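Local coordinates for protein KmHsv2 (Kluyveromyces marxianus, PDB 3VU4) that probably binds phosphoinositides at membranes as a seven-bladed beta-propeller of the PROPPIN family, to which the autophagy protein Atg18 also belongs, at residues 74-77 with 78-82; 115-118 with 119-122; 137-140 with 141-145. All blocks are in the same frame, centred on the assembly; numbering follows the deposited sequence.

Interaction 1: residues 74-77 with 78-82; sequences AFVT and GVKEV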
ATOM      1  N   ALA A  74       9.405  10.906   9.113  1.00 53.42           N
ATOM      2  CA  ALA A  74      10.619  10.947   8.326  1.00 51.20           C
ATOM      3  C   ALA A  74      10.290  11.719   7.061  1.00 52.20           C
ATOM      4  O   ALA A  74       9.179  11.611   6.543  1.00 52.78           O
ATOM      5  CB  ALA A  74      11.061   9.536   7.982  1.00 49.15           C
ATOM      6  N   PHE A  75      11.238  12.506   6.567  1.00 52.71           N
ATOM      7  CA  PHE A  75      11.004  13.254   5.340  1.00 52.49           C
ATOM      8  C   PHE A  75      12.274  13.624   4.589  1.00 53.31           C
ATOM      9  O   PHE A  75      13.377  13.576   5.136  1.00 53.18           O
ATOM     10  CB  PHE A  75      10.169  14.512   5.621  1.00 53.07           C
ATOM     11  CG  PHE A  75      10.750  15.422   6.666  1.00 52.19           C
ATOM     12  CD1 PHE A  75      11.955  16.082   6.448  1.00 50.96           C
ATOM     13  CD2 PHE A  75      10.068  15.650   7.861  1.00 52.93           C
ATOM     14  CE1 PHE A  75      12.469  16.959   7.402  1.00 50.46           C
ATOM     15  CE2 PHE A  75      10.575  16.527   8.824  1.00 50.86           C
ATOM     16  CZ  PHE A  75      11.773  17.182   8.593  1.00 49.87           C
ATOM     17  N   VAL A  76      12.100  13.952   3.315  1.00 53.78           N
ATOM     18  CA  VAL A  76      13.193  14.355   2.447  1.00 55.11           C
ATOM     19  C   VAL A  76      12.805  15.755   2.006  1.00 58.31           C
ATOM     20  O   VAL A  76      11.630  16.024   1.762  1.00 60.12           O
ATOM     21  CB  VAL A  76      13.299  13.447   1.203  1.00 53.77           C
ATOM     22  CG1 VAL A  76      14.369  13.970   0.256  1.00 52.82           C
ATOM     23  CG2 VAL A  76      13.627  12.033   1.623  1.00 53.00           C
ATOM     24  N   THR A  77      13.779  16.651   1.915  1.00 60.79           N
ATOM     25  CA  THR A  77      13.490  18.021   1.515  1.00 61.64           C
ATOM     26  C   THR A  77      14.166  18.361   0.196  1.00 62.63           C
ATOM     27  O   THR A  77      13.995  17.649  -0.798  1.00 62.21           O
ATOM     28  CB  THR A  77      13.957  19.012   2.589  1.00 61.28           C
ATOM     29  OG1 THR A  77      15.377  18.906   2.742  1.00 63.81           O
ATOM     30  CG2 THR A  77      13.283  18.711   3.923  1.00 60.02           C
ATOM     31  N   GLY A  78      14.926  19.453   0.191  1.00 63.62           N
ATOM     32  CA  GLY A  78      15.611  19.868  -1.017  1.00 63.82           C
ATOM     33  C   GLY A  78      16.621  18.819  -1.415  1.00 64.39           C
ATOM     34  O   GLY A  78      16.590  18.297  -2.532  1.00 64.24           O
ATOM     35  N   VAL A  79      17.520  18.509  -0.486  1.00 64.16           N
ATOM     36  CA  VAL A  79      18.554  17.513  -0.711  1.00 63.30           C
ATOM     37  C   VAL A  79      17.895  16.137  -0.723  1.00 63.17           C
ATOM     38  O   VAL A  79      17.541  15.586   0.326  1.00 62.15           O
ATOM     39  CB  VAL A  79      19.642  17.607   0.387  1.00 64.05           C
ATOM     40  CG1 VAL A  79      18.990  17.716   1.758  1.00 65.60           C
ATOM     41  CG2 VAL A  79      20.572  16.402   0.311  1.00 64.05           C
ATOM     42  N   LYS A  80      17.738  15.601  -1.930  1.00 62.96           N
ATOM     43  CA  LYS A  80      17.091  14.318  -2.172  1.00 62.65           C
ATOM     44  C   LYS A  80      17.725  13.101  -1.511  1.00 62.84           C
ATOM     45  O   LYS A  80      17.041  12.103  -1.272  1.00 63.25           O
ATOM     46  CB  LYS A  80      17.022  14.041  -3.676  1.00 63.45           C
ATOM     47  CG  LYS A  80      16.624  15.218  -4.551  1.00 64.61           C
ATOM     48  CD  LYS A  80      15.125  15.401  -4.659  1.00 64.92           C
ATOM     49  CE  LYS A  80      14.552  16.063  -3.428  1.00 66.27           C
ATOM     50  NZ  LYS A  80      13.189  16.603  -3.704  1.00 67.20           N
ATOM     51  N   GLU A  81      19.020  13.158  -1.228  1.00 61.91           N
ATOM     52  CA  GLU A  81      19.678  11.998  -0.633  1.00 61.66           C
ATOM     53  C   GLU A  81      19.715  11.969   0.887  1.00 60.27           C
ATOM     54  O   GLU A  81      20.395  11.130   1.474  1.00 61.61           O
ATOM     55  CB  GLU A  81      21.099  11.839  -1.196  1.00 62.16           C
ATOM     56  CG  GLU A  81      21.696  13.097  -1.789  1.00 65.63           C
ATOM     57  CD  GLU A  81      20.991  13.540  -3.060  1.00 67.18           C
ATOM     58  OE1 GLU A  81      21.038  12.793  -4.064  1.00 66.99           O
ATOM     59  OE2 GLU A  81      20.385  14.634  -3.050  1.00 68.81           O
ATOM     60  N   VAL A  82      18.967  12.862   1.524  1.00 58.24           N
ATOM     61  CA  VAL A  82      18.945  12.909   2.982  1.00 56.47           C
ATOM     62  C   VAL A  82      17.564  12.617   3.561  1.00 55.93           C
ATOM     63  O   VAL A  82      16.567  13.193   3.130  1.00 55.78           O
ATOM     64  CB  VAL A  82      19.418  14.285   3.491  1.00 55.18           C
ATOM     65  CG1 VAL A  82      19.305  14.356   5.003  1.00 54.09           C
ATOM     66  CG2 VAL A  82      20.841  14.519   3.056  1.00 53.99           C
TER
HETATM   67  O   HOH W   1      16.314  15.809   2.628  1.00 49.80           O
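The carbonyl oxygens of Phe75 and Val82 merely lie near each other, 3.8 Å apart, and do not bond; Val76 makes the first packing contact with the loop that follows. Its two methyls diverge, CG1 set opposite the backbone N (chi1 175°) and CG2 opposite the carbonyl carbon, and each meets a different part of the loop. CG1 packs against the turn, 3.6 Å from Val79 O and equally near Lys80 O, while CG2 rests against Val82 O. Thr77 leaves the strand, and the chain swings through Gly78 into a type I beta turn from Val79 to Val82, closed by a weak bond from Val82 N to Val79 O.

One water bridges the strand end and the turn. It accepts from Thr77 N at 2.8 Å and donates to both Val79 O (2.6 Å) and Val82 O (2.7 Å). Three bonds thus fix the water and tie the strand end to the two ends of the turn, where the backbones stand too far apart to pair directly. Thr77 OG1 comes 3.9 Å from Val79 CG1. On the carbonyl side of Thr77, Lys80 folds back through bends at chi2 and chi3 and lays CE 3.1 Å from Thr77 O.

The loop joins strand 72-76 to strand 82-87, the second and third (middle) strands of a four-stranded blade. Val76 also pairs by backbone with Ser62 and Lys63 just before and at the start of strand 63-66, and the Phe75 ring meets those of His84 and Trp86. Lys80 reaches the next blade by a backbone bond to Val103, at the start of strand 103-108.

Interaction 2: residues 115-118 with 119-122; sequences VSYG and DVIS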
ATOM      1  N   VAL A 115      15.515   2.141   3.415  1.00 43.43           N
ATOM      2  CA  VAL A 115      15.711   3.220   2.435  1.00 43.98           C
ATOM      3  C   VAL A 115      16.320   2.725   1.113  1.00 44.41           C
ATOM      4  O   VAL A 115      17.382   2.100   1.115  1.00 46.14           O
ATOM      5  CB  VAL A 115      16.669   4.316   2.997  1.00 42.85           C
ATOM      6  CG1 VAL A 115      16.808   5.455   1.997  1.00 40.33           C
ATOM      7  CG2 VAL A 115      16.163   4.829   4.335  1.00 42.85           C
ATOM      8  N   SER A 116      15.667   3.006  -0.011  1.00 42.39           N
ATOM      9  CA  SER A 116      16.213   2.579  -1.292  1.00 43.15           C
ATOM     10  C   SER A 116      16.560   3.794  -2.131  1.00 44.46           C
ATOM     11  O   SER A 116      15.926   4.843  -2.031  1.00 44.85           O
ATOM     12  CB  SER A 116      15.231   1.682  -2.060  1.00 43.83           C
ATOM     13  OG  SER A 116      14.161   2.423  -2.620  1.00 46.98           O
ATOM     14  N   TYR A 117      17.582   3.639  -2.958  1.00 45.13           N
ATOM     15  CA  TYR A 117      18.050   4.704  -3.818  1.00 47.35           C
ATOM     16  C   TYR A 117      18.824   4.012  -4.907  1.00 47.83           C
ATOM     17  O   TYR A 117      19.525   3.040  -4.642  1.00 49.64           O
ATOM     18  CB  TYR A 117      18.975   5.646  -3.043  1.00 48.67           C
ATOM     19  CG  TYR A 117      19.991   4.926  -2.186  1.00 49.30           C
ATOM     20  CD1 TYR A 117      19.620   4.344  -0.968  1.00 48.64           C
ATOM     21  CD2 TYR A 117      21.317   4.810  -2.595  1.00 49.75           C
ATOM     22  CE1 TYR A 117      20.547   3.663  -0.178  1.00 49.22           C
ATOM     23  CE2 TYR A 117      22.257   4.130  -1.813  1.00 51.47           C
ATOM     24  CZ  TYR A 117      21.865   3.558  -0.607  1.00 50.56           C
ATOM     25  OH  TYR A 117      22.782   2.872   0.154  1.00 48.09           O
ATOM     26  N   GLY A 118      18.717   4.507  -6.129  1.00 48.48           N
ATOM     27  CA  GLY A 118      19.421   3.850  -7.211  1.00 49.59           C
ATOM     28  C   GLY A 118      18.938   2.416  -7.224  1.00 49.64           C
ATOM     29  O   GLY A 118      17.727   2.170  -7.264  1.00 49.29           O
ATOM     30  N   ASP A 119      19.863   1.465  -7.167  1.00 49.70           N
ATOM     31  CA  ASP A 119      19.472   0.063  -7.162  1.00 50.58           C
ATOM     32  C   ASP A 119      19.944  -0.627  -5.891  1.00 49.44           C
ATOM     33  O   ASP A 119      20.338  -1.794  -5.905  1.00 49.37           O
ATOM     34  CB  ASP A 119      20.014  -0.653  -8.403  1.00 52.66           C
ATOM     35  CG  ASP A 119      21.518  -0.667  -8.458  1.00 56.03           C
ATOM     36  OD1 ASP A 119      22.156  -0.027  -7.590  1.00 57.30           O
ATOM     37  OD2 ASP A 119      22.060  -1.320  -9.377  1.00 58.42           O
ATOM     38  N   VAL A 120      19.865   0.104  -4.785  1.00 48.22           N
ATOM     39  CA  VAL A 120      20.282  -0.402  -3.489  1.00 47.80           C
ATOM     40  C   VAL A 120      19.212  -0.191  -2.411  1.00 48.12           C
ATOM     41  O   VAL A 120      18.460   0.784  -2.445  1.00 48.87           O
ATOM     42  CB  VAL A 120      21.575   0.319  -3.029  1.00 48.09           C
ATOM     43  CG1 VAL A 120      22.001  -0.178  -1.657  1.00 46.00           C
ATOM     44  CG2 VAL A 120      22.677   0.109  -4.053  1.00 47.30           C
ATOM     45  N   ILE A 121      19.141  -1.115  -1.459  1.00 46.16           N
ATOM     46  CA  ILE A 121      18.217  -0.975  -0.344  1.00 45.74           C
ATOM     47  C   ILE A 121      19.090  -1.009   0.903  1.00 47.21           C
ATOM     48  O   ILE A 121      19.891  -1.930   1.072  1.00 48.75           O
ATOM     49  CB  ILE A 121      17.205  -2.136  -0.251  1.00 44.63           C
ATOM     50  CG1 ILE A 121      16.342  -2.192  -1.512  1.00 43.17           C
ATOM     51  CG2 ILE A 121      16.323  -1.945   0.978  1.00 41.56           C
ATOM     52  CD1 ILE A 121      15.301  -3.287  -1.495  1.00 40.68           C
ATOM     53  N   SER A 122      18.958  -0.005   1.762  1.00 48.17           N
ATOM     54  CA  SER A 122      19.746   0.049   2.995  1.00 48.52           C
ATOM     55  C   SER A 122      18.851   0.054   4.217  1.00 49.70           C
ATOM     56  O   SER A 122      17.852   0.768   4.274  1.00 50.24           O
ATOM     57  CB  SER A 122      20.644   1.293   3.026  1.00 47.31           C
ATOM     58  OG  SER A 122      21.732   1.171   2.125  1.00 44.73           O
TER
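Tyr117 turns its side chain over the partner strand of a tight hairpin and ends on Ser122. From CB, the CG atom sits between the backbone N and the carbonyl carbon (chi1 45°), which lays the ring beside Val120 and leads it toward Ser122. CD1 passes 4.0 Å from Val120 O. CE1 comes 3.6 Å from Ser122 OG, while CE2 is the ring carbon beside Val120 CB. Val120 supplies a CH-pi contact, its CB 4.3 Å from the Tyr117 ring centroid and 22° off the ring normal, somewhat toward the rim. Its CG1 extends to the far end of the ring, 3.9 Å from Tyr117 CZ. Ser122 CB lies at the ring edge, in plane, and there Tyr117 OH donates to Ser122 OG at 2.8 Å. Ser122 OG is also bonded to Asp136 OD1, so the serine links the phenol to that carboxylate. A phenylalanine here would probably keep the packing on Val120 but leave Ser122 OG without the phenol's hydrogen bond, and the ring without its polar tether.

Beneath the ring, Tyr117 and Val120 form a hydrogen-bonded pair, with Tyr117 N to Val120 O and Val120 N to Tyr117 O both 3.0 Å; Val115 and Ser122 form another. Between them, on the opposite sheet face, Ser116 CB meets Ile121 CG1 at 4.1 Å, while Ser116 OG is bonded to Asp105 N. Gly118, with positive phi, and Asp119 make the turn. This is a two-residue beta hairpin, joining strands 112-117 and 120-125 in the middle of a four-stranded antiparallel propeller blade.

Interaction 3: residues 137-140 with 141-145; sequences IRFG and GVCEF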
ATOM      1  N   ILE A 137      21.545  -4.238   0.048  1.00 53.19           N
ATOM      2  CA  ILE A 137      20.956  -5.186  -0.887  1.00 51.89           C
ATOM      3  C   ILE A 137      20.742  -4.522  -2.249  1.00 51.54           C
ATOM      4  O   ILE A 137      20.476  -3.319  -2.338  1.00 52.31           O
ATOM      5  CB  ILE A 137      19.608  -5.691  -0.328  1.00 52.74           C
ATOM      6  CG1 ILE A 137      19.868  -6.495   0.947  1.00 52.78           C
ATOM      7  CG2 ILE A 137      18.868  -6.524  -1.362  1.00 53.29           C
ATOM      8  CD1 ILE A 137      18.636  -6.750   1.796  1.00 53.01           C
ATOM      9  N   ARG A 138      20.877  -5.303  -3.312  1.00 50.78           N
ATOM     10  CA  ARG A 138      20.676  -4.796  -4.663  1.00 50.69           C
ATOM     11  C   ARG A 138      19.339  -5.315  -5.185  1.00 49.20           C
ATOM     12  O   ARG A 138      19.091  -6.521  -5.194  1.00 50.84           O
ATOM     13  CB  ARG A 138      21.821  -5.258  -5.570  1.00 53.66           C
ATOM     14  CG  ARG A 138      23.175  -4.715  -5.142  1.00 58.51           C
ATOM     15  CD  ARG A 138      23.279  -3.209  -5.391  1.00 62.56           C
ATOM     16  NE  ARG A 138      23.666  -2.927  -6.770  1.00 67.11           N
ATOM     17  CZ  ARG A 138      24.841  -2.415  -7.122  1.00 69.81           C
ATOM     18  NH1 ARG A 138      25.112  -2.201  -8.405  1.00 69.48           N
ATOM     19  NH2 ARG A 138      25.737  -2.102  -6.189  1.00 70.78           N
ATOM     20  N   PHE A 139      18.471  -4.405  -5.608  1.00 45.81           N
ATOM     21  CA  PHE A 139      17.169  -4.799  -6.114  1.00 42.44           C
ATOM     22  C   PHE A 139      16.913  -4.183  -7.495  1.00 40.88           C
ATOM     23  O   PHE A 139      17.722  -3.399  -7.983  1.00 39.71           O
ATOM     24  CB  PHE A 139      16.089  -4.385  -5.108  1.00 42.17           C
ATOM     25  CG  PHE A 139      15.766  -2.921  -5.118  1.00 41.31           C
ATOM     26  CD1 PHE A 139      16.781  -1.965  -5.140  1.00 39.57           C
ATOM     27  CD2 PHE A 139      14.441  -2.495  -5.095  1.00 41.47           C
ATOM     28  CE1 PHE A 139      16.477  -0.604  -5.140  1.00 38.86           C
ATOM     29  CE2 PHE A 139      14.123  -1.130  -5.096  1.00 42.29           C
ATOM     30  CZ  PHE A 139      15.143  -0.185  -5.118  1.00 41.13           C
ATOM     31  N   GLY A 140      15.789  -4.537  -8.116  1.00 39.44           N
ATOM     32  CA  GLY A 140      15.484  -4.026  -9.440  1.00 37.26           C
ATOM     33  C   GLY A 140      14.423  -2.946  -9.533  1.00 36.03           C
ATOM     34  O   GLY A 140      13.785  -2.812 -10.568  1.00 36.19           O
ATOM     35  N   GLY A 141      14.215  -2.182  -8.467  1.00 34.86           N
ATOM     36  CA  GLY A 141      13.222  -1.124  -8.522  1.00 35.47           C
ATOM     37  C   GLY A 141      11.989  -1.265  -7.644  1.00 37.22           C
ATOM     38  O   GLY A 141      11.386  -0.264  -7.253  1.00 36.88           O
ATOM     39  N   VAL A 142      11.603  -2.495  -7.328  1.00 38.07           N
ATOM     40  CA  VAL A 142      10.427  -2.717  -6.497  1.00 38.79           C
ATOM     41  C   VAL A 142      10.769  -3.266  -5.115  1.00 40.79           C
ATOM     42  O   VAL A 142      11.560  -4.197  -4.980  1.00 41.71           O
ATOM     43  CB  VAL A 142       9.465  -3.711  -7.171  1.00 37.78           C
ATOM     44  CG1 VAL A 142       8.210  -3.871  -6.333  1.00 37.70           C
ATOM     45  CG2 VAL A 142       9.132  -3.237  -8.580  1.00 37.19           C
ATOM     46  N   CYS A 143      10.175  -2.696  -4.081  1.00 42.78           N
ATOM     47  CA  CYS A 143      10.418  -3.210  -2.750  1.00 46.22           C
ATOM     48  C   CYS A 143       9.379  -2.724  -1.761  1.00 46.46           C
ATOM     49  O   CYS A 143       8.950  -1.576  -1.796  1.00 48.96           O
ATOM     50  CB  CYS A 143      11.822  -2.838  -2.272  1.00 49.05           C
ATOM     51  SG  CYS A 143      11.968  -1.245  -1.482  1.00 52.89           S
ATOM     52  N   GLU A 144       8.957  -3.621  -0.890  1.00 46.07           N
ATOM     53  CA  GLU A 144       7.981  -3.275   0.116  1.00 46.94           C
ATOM     54  C   GLU A 144       8.461  -3.848   1.435  1.00 47.18           C
ATOM     55  O   GLU A 144       9.093  -4.903   1.481  1.00 45.81           O
ATOM     56  CB  GLU A 144       6.605  -3.857  -0.219  1.00 47.28           C
ATOM     57  CG  GLU A 144       5.458  -3.049   0.381  1.00 51.35           C
ATOM     58  CD  GLU A 144       4.309  -3.909   0.860  1.00 53.90           C
ATOM     59  OE1 GLU A 144       4.042  -4.951   0.232  1.00 57.43           O
ATOM     60  OE2 GLU A 144       3.661  -3.537   1.859  1.00 55.89           O
ATOM     61  N   PHE A 145       8.182  -3.130   2.509  1.00 48.66           N
ATOM     62  CA  PHE A 145       8.569  -3.590   3.822  1.00 49.01           C
ATOM     63  C   PHE A 145       7.389  -3.414   4.740  1.00 48.90           C
ATOM     64  O   PHE A 145       6.816  -2.332   4.824  1.00 48.61           O
ATOM     65  CB  PHE A 145       9.741  -2.788   4.369  1.00 49.48           C
ATOM     66  CG  PHE A 145      10.125  -3.188   5.754  1.00 49.91           C
ATOM     67  CD1 PHE A 145      10.716  -4.424   5.991  1.00 51.27           C
ATOM     68  CD2 PHE A 145       9.834  -2.362   6.835  1.00 50.39           C
ATOM     69  CE1 PHE A 145      11.012  -4.840   7.291  1.00 51.99           C
ATOM     70  CE2 PHE A 145      10.125  -2.766   8.138  1.00 52.47           C
ATOM     71  CZ  PHE A 145      10.715  -4.011   8.365  1.00 51.51           C
TER
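Gly140 and Val142, on either side of Gly141, each make a backbone hydrogen bond to Ser153, so that strand 149-154 holds the chain where it turns a corner. Phe139 fills the inside of that bend. Its CG lies between the backbone N and the carbonyl carbon (chi1 76°), which aims the ring along the chain that follows. Over one ring face sits Gly141 N, 3.4 Å above the plane and offset toward the rim, and CE2 of Phe139 is 3.3 Å from Gly141 C. At the backbone angles of Gly141 (phi 114°) a side chain would collide with Gly140 O. The corner is a blade-to-blade passage of the beta-propeller: strand 137-139 ends one four-stranded sheet and strand 142-146 begins the next. At the edge of the ring, near its plane, Val142 O lies 3.3 Å from Phe139 CD2. Cys143 approaches obliquely, CB 3.9 Å from Phe139 CD2 and SG 5.0 Å from the ring centroid, a sulfur-aromatic contact 45° off the ring normal. Ile121, a blade-mate of Phe139, touches both side chains, as do Asp105 of that blade and Tyr152 of the next.

In the fold
Interactions 1, 2 and 3 follow one another along the chain, without nesting or crossing. Interaction 1 closes the loop between the second and third strands of the sheet spanning 63-98. Interaction 2 closes the corresponding connection one blade later, in the sheet spanning 103-139; the two do not touch, their centres being about 14 Å apart. Interaction 3 closes no hairpin but carries the chain from that sheet's last strand into the first strand of the following one. It adjoins interaction 2 directly, since strands 120-125 and 137-139 are neighbours, with probable hydrogen bonds from Ile121 N to Ile137 O (2.7 Å) and from Phe139 N to Asp119 O. Together the three sample three successive blades of the propeller.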